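Long-range contact in alpha-fucosidase (Bifidobacterium bifidum, PDB 2EAB), which probably hydrolyses alpha-L-fucosidic linkages, this chain being the calcium-containing catalytic part of a longer glycoside hydrolase family 95 protein: residues 181-194 and 314-326. Residues are numbered along the deposited sequence; the frame is centred on the assembly and turned at random.
Sequences EYFASNPDNVMVAR and KGYTAVKKAHIDD
Lys314 NZ makes a salt bridge to the syn lone pair of Asp188 OD1 (2.8 Å), just before helix 316-326, which packs across a beta hairpin. The hairpin, strands 181-185 and 190-194, turns through a G1 bulge and belongs to the N-terminal beta domain. Tyr316 swings its ring toward Arg194, with CG anti to the backbone N (chi1 169°). Arg194 CD sits over the ring centre, 3.8 Å from the centroid, and its guanidinium adds a cation-pi contact while also pairing with Asp251. Tyr316 OH donates to Glu181 OE1 at 2.6 Å, tilted from the carboxylate plane. A phenylalanine here would probably leave Glu181 OE1 without its hydroxyl donor. Val319 CG1 touches Val192 CG2 and the edge of the Phe183 ring, at CE1. Lys320, fully extended, crosses Phe183, and its NZ makes a salt bridge to Glu181 OE2 (2.8 Å); Asp11 and Lys166 extend this charge cluster. The His323 ring lies nearly parallel to Phe183 (planes 12° apart) but slid aside, with Phe183 CD1 over its rim. Asp326 rests against Pro187 and pairs with Arg388. Asn186 ND2 bonds to the backbone O of Asn56, while one water donates to both Asp326 OD1 (2.9 Å from the water) and Asn186 OD1 (2.7 Å).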
loop_
_atom_site.group_PDB
_atom_site.type_symbol
_atom_site.label_atom_id
_atom_site.label_comp_id
_atom_site.label_asym_id
_atom_site.label_seq_id
_atom_site.Cartn_x
_atom_site.Cartn_y
_atom_site.Cartn_z
ATOM N N GLU A 181 2.552 19.882 20.668
ATOM C CA GLU A 181 2.276 19.775 19.247
ATOM C C GLU A 181 3.426 19.025 18.598
ATOM O O GLU A 181 4.589 19.332 18.851
ATOM C CB GLU A 181 2.140 21.162 18.628
ATOM C CG GLU A 181 1.875 21.160 17.137
ATOM C CD GLU A 181 2.143 22.510 16.516
ATOM O OE1 GLU A 181 3.328 22.886 16.399
ATOM O OE2 GLU A 181 1.171 23.192 16.136
ATOM N N TYR A 182 3.088 18.047 17.762
ATOM C CA TYR A 182 4.087 17.227 17.089
ATOM C C TYR A 182 3.823 17.154 15.596
ATOM O O TYR A 182 2.691 16.936 15.171
ATOM C CB TYR A 182 4.066 15.800 17.626
ATOM C CG TYR A 182 4.148 15.645 19.121
ATOM C CD1 TYR A 182 5.383 15.632 19.769
ATOM C CD2 TYR A 182 2.998 15.461 19.884
ATOM C CE1 TYR A 182 5.468 15.471 21.142
ATOM C CE2 TYR A 182 3.073 15.295 21.257
ATOM C CZ TYR A 182 4.314 15.295 21.872
ATOM O OH TYR A 182 4.410 15.116 23.230
ATOM N N PHE A 183 4.875 17.312 14.801
ATOM C CA PHE A 183 4.787 17.052 13.366
ATOM C C PHE A 183 6.144 16.648 12.815
ATOM O O PHE A 183 7.168 16.836 13.468
ATOM C CB PHE A 183 4.172 18.237 12.592
ATOM C CG PHE A 183 4.951 19.524 12.691
ATOM C CD1 PHE A 183 5.980 19.802 11.798
ATOM C CD2 PHE A 183 4.623 20.478 13.649
ATOM C CE1 PHE A 183 6.688 21.001 11.871
ATOM C CE2 PHE A 183 5.327 21.677 13.732
ATOM C CZ PHE A 183 6.354 21.942 12.843
ATOM N N ALA A 184 6.138 16.052 11.627
ATOM C CA ALA A 184 7.371 15.697 10.942
ATOM C C ALA A 184 7.334 16.316 9.562
ATOM O O ALA A 184 6.503 15.953 8.722
ATOM C CB ALA A 184 7.538 14.191 10.859
ATOM N N SER A 185 8.227 17.275 9.350
ATOM C CA SER A 185 8.290 18.025 8.114
ATOM C C SER A 185 9.053 17.270 7.041
ATOM O O SER A 185 10.166 16.797 7.278
ATOM C CB SER A 185 8.969 19.365 8.364
ATOM O OG SER A 185 9.262 20.000 7.137
ATOM N N ASN A 186 8.456 17.171 5.857
ATOM C CA ASN A 186 9.185 16.666 4.705
ATOM C C ASN A 186 10.171 17.713 4.143
ATOM O O ASN A 186 11.346 17.397 3.974
ATOM C CB ASN A 186 8.239 16.105 3.634
ATOM C CG ASN A 186 8.978 15.357 2.542
ATOM O OD1 ASN A 186 9.316 15.934 1.513
ATOM N ND2 ASN A 186 9.252 14.074 2.772
ATOM N N PRO A 187 9.718 18.968 3.892
ATOM C CA PRO A 187 10.654 19.977 3.370
ATOM C C PRO A 187 11.918 20.184 4.207
ATOM O O PRO A 187 12.995 20.362 3.644
ATOM C CB PRO A 187 9.819 21.264 3.361
ATOM C CG PRO A 187 8.434 20.809 3.243
ATOM C CD PRO A 187 8.356 19.522 4.016
ATOM N N ASP A 188 11.784 20.165 5.530
ATOM C CA ASP A 188 12.929 20.400 6.408
ATOM C C ASP A 188 13.456 19.127 7.066
ATOM O O ASP A 188 14.383 19.173 7.879
ATOM C CB ASP A 188 12.603 21.494 7.426
ATOM C CG ASP A 188 12.567 22.871 6.789
ATOM O OD1 ASP A 188 13.600 23.282 6.220
ATOM O OD2 ASP A 188 11.506 23.527 6.829
ATOM N N ASN A 189 12.866 17.996 6.682
ATOM C CA ASN A 189 13.355 16.671 7.061
ATOM C C ASN A 189 13.578 16.502 8.565
ATOM O O ASN A 189 14.604 15.972 9.004
ATOM C CB ASN A 189 14.627 16.330 6.285
ATOM C CG ASN A 189 14.933 14.858 6.317
ATOM O OD1 ASN A 189 14.022 14.039 6.433
ATOM N ND2 ASN A 189 16.207 14.509 6.226
ATOM N N VAL A 190 12.605 16.949 9.348
ATOM C CA VAL A 190 12.804 17.080 10.780
ATOM C C VAL A 190 11.490 16.911 11.528
ATOM O O VAL A 190 10.428 17.296 11.033
ATOM C CB VAL A 190 13.484 18.446 11.126
ATOM C CG1 VAL A 190 12.546 19.631 10.851
ATOM C CG2 VAL A 190 13.997 18.473 12.563
ATOM N N MET A 191 11.573 16.306 12.707
ATOM C CA MET A 191 10.435 16.185 13.603
ATOM C C MET A 191 10.482 17.338 14.601
ATOM O O MET A 191 11.547 17.687 15.112
ATOM C CB MET A 191 10.471 14.833 14.319
ATOM C CG MET A 191 9.352 14.605 15.322
ATOM S SD MET A 191 9.411 12.963 16.063
ATOM C CE MET A 191 9.019 11.916 14.661
ATOM N N VAL A 192 9.321 17.924 14.860
ATOM C CA VAL A 192 9.207 19.071 15.750
ATOM C C VAL A 192 8.252 18.730 16.881
ATOM O O VAL A 192 7.176 18.180 16.647
ATOM C CB VAL A 192 8.716 20.327 14.976
ATOM C CG1 VAL A 192 8.421 21.487 15.922
ATOM C CG2 VAL A 192 9.738 20.748 13.924
ATOM N N ALA A 193 8.673 19.028 18.108
ATOM C CA ALA A 193 7.788 19.005 19.265
ATOM C C ALA A 193 7.777 20.396 19.886
ATOM O O ALA A 193 8.809 20.884 20.357
ATOM C CB ALA A 193 8.235 17.966 20.274
ATOM N N ARG A 194 6.611 21.032 19.855
ATOM C CA ARG A 194 6.417 22.358 20.425
ATOM C C ARG A 194 5.685 22.194 21.748
ATOM O O ARG A 194 4.568 21.683 21.783
ATOM C CB ARG A 194 5.615 23.232 19.456
ATOM C CG ARG A 194 5.264 24.625 19.969
ATOM C CD ARG A 194 6.485 25.518 20.050
ATOM N NE ARG A 194 6.156 26.830 20.602
ATOM C CZ ARG A 194 7.056 27.731 20.988
ATOM N NH1 ARG A 194 8.353 27.471 20.892
ATOM N NH2 ARG A 194 6.656 28.896 21.483
ATOM N N LYS A 314 16.081 28.189 10.844
ATOM C CA LYS A 314 14.851 28.666 10.209
ATOM C C LYS A 314 13.811 29.101 11.239
ATOM O O LYS A 314 13.088 30.078 11.028
ATOM C CB LYS A 314 14.267 27.595 9.284
ATOM C CG LYS A 314 15.010 27.468 7.974
ATOM C CD LYS A 314 14.288 26.561 6.998
ATOM C CE LYS A 314 15.127 26.360 5.750
ATOM N NZ LYS A 314 14.469 25.479 4.747
ATOM N N GLY A 315 13.742 28.373 12.349
ATOM C CA GLY A 315 12.833 28.711 13.437
ATOM C C GLY A 315 11.484 28.031 13.332
ATOM O O GLY A 315 11.054 27.634 12.242
ATOM N N TYR A 316 10.810 27.920 14.472
ATOM C CA TYR A 316 9.551 27.192 14.586
ATOM C C TYR A 316 8.465 27.667 13.619
ATOM O O TYR A 316 7.845 26.851 12.924
ATOM C CB TYR A 316 9.047 27.244 16.029
ATOM C CG TYR A 316 7.629 26.754 16.209
ATOM C CD1 TYR A 316 7.324 25.391 16.136
ATOM C CD2 TYR A 316 6.589 27.653 16.448
ATOM C CE1 TYR A 316 6.021 24.940 16.298
ATOM C CE2 TYR A 316 5.285 27.212 16.616
ATOM C CZ TYR A 316 5.008 25.856 16.540
ATOM O OH TYR A 316 3.718 25.425 16.711
ATOM N N THR A 317 8.225 28.977 13.580
ATOM C CA THR A 317 7.160 29.536 12.747
ATOM C C THR A 317 7.335 29.157 11.273
ATOM O O THR A 317 6.392 28.680 10.629
ATOM C CB THR A 317 7.053 31.071 12.917
ATOM O OG1 THR A 317 6.794 31.372 14.291
ATOM C CG2 THR A 317 5.924 31.644 12.060
ATOM N N ALA A 318 8.545 29.351 10.756
ATOM C CA ALA A 318 8.848 29.059 9.359
ATOM C C ALA A 318 8.810 27.562 9.044
ATOM O O ALA A 318 8.308 27.161 7.990
ATOM C CB ALA A 318 10.190 29.647 8.974
ATOM N N VAL A 319 9.347 26.744 9.947
ATOM C CA VAL A 319 9.338 25.287 9.773
ATOM C C VAL A 319 7.901 24.756 9.783
ATOM O O VAL A 319 7.531 23.931 8.939
ATOM C CB VAL A 319 10.226 24.574 10.830
ATOM C CG1 VAL A 319 10.021 23.057 10.804
ATOM C CG2 VAL A 319 11.692 24.910 10.597
ATOM N N LYS A 320 7.086 25.253 10.711
ATOM C CA LYS A 320 5.679 24.863 10.777
ATOM C C LYS A 320 4.909 25.277 9.523
ATOM O O LYS A 320 4.146 24.477 8.979
ATOM C CB LYS A 320 5.008 25.433 12.032
ATOM C CG LYS A 320 3.536 25.065 12.168
ATOM C CD LYS A 320 2.967 25.538 13.488
ATOM C CE LYS A 320 1.473 25.279 13.571
ATOM N NZ LYS A 320 0.924 25.642 14.904
ATOM N N LYS A 321 5.110 26.514 9.068
ATOM C CA LYS A 321 4.434 27.010 7.865
ATOM C C LYS A 321 4.759 26.147 6.649
ATOM O O LYS A 321 3.857 25.713 5.931
ATOM C CB LYS A 321 4.792 28.473 7.584
ATOM C CG LYS A 321 4.096 29.040 6.351
ATOM C CD LYS A 321 4.599 30.430 5.996
ATOM C CE LYS A 321 3.826 31.012 4.820
ATOM N NZ LYS A 321 4.109 30.310 3.533
ATOM N N ALA A 322 6.047 25.905 6.428
ATOM C CA ALA A 322 6.497 25.092 5.300
ATOM C C ALA A 322 5.941 23.678 5.383
ATOM O O ALA A 322 5.561 23.094 4.360
ATOM C CB ALA A 322 8.008 25.068 5.230
ATOM N N HIS A 323 5.888 23.133 6.596
ATOM C CA HIS A 323 5.312 21.812 6.794
ATOM C C HIS A 323 3.836 21.755 6.414
ATOM O O HIS A 323 3.418 20.889 5.641
ATOM C CB HIS A 323 5.444 21.339 8.239
ATOM C CG HIS A 323 4.659 20.100 8.505
ATOM N ND1 HIS A 323 3.557 20.059 9.331
ATOM C CD2 HIS A 323 4.780 18.862 7.973
ATOM C CE1 HIS A 323 3.055 18.835 9.320
ATOM N NE2 HIS A 323 3.779 18.092 8.503
ATOM N N ILE A 324 3.047 22.661 6.986
ATOM C CA ILE A 324 1.604 22.639 6.769
ATOM C C ILE A 324 1.275 22.897 5.297
ATOM O O ILE A 324 0.398 22.235 4.737
ATOM C CB ILE A 324 0.856 23.596 7.731
ATOM C CG1 ILE A 324 0.968 23.075 9.172
ATOM C CG2 ILE A 324 -0.611 23.749 7.321
ATOM C CD1 ILE A 324 0.415 24.010 10.232
ATOM N N ASP A 325 1.995 23.826 4.669
ATOM C CA ASP A 325 1.832 24.084 3.232
ATOM C C ASP A 325 2.061 22.811 2.410
ATOM O O ASP A 325 1.270 22.487 1.522
ATOM C CB ASP A 325 2.789 25.185 2.755
ATOM C CG ASP A 325 2.401 26.578 3.248
ATOM O OD1 ASP A 325 1.309 26.751 3.823
ATOM O OD2 ASP A 325 3.208 27.512 3.046
ATOM N N ASP A 326 3.140 22.097 2.726
ATOM C CA ASP A 326 3.525 20.871 2.031
ATOM C C ASP A 326 2.502 19.747 2.235
ATOM O O ASP A 326 2.064 19.111 1.270
ATOM C CB ASP A 326 4.905 20.440 2.527
ATOM C CG ASP A 326 5.294 19.055 2.062
ATOM O OD1 ASP A 326 5.634 18.897 0.871
ATOM O OD2 ASP A 326 5.271 18.127 2.901
HETATM O O HOH W 1 9.076 22.546 7.231
HETATM O O HOH W 2 8.499 18.325 0.526
HETATM O O HOH W 3 11.605 25.636 5.184
#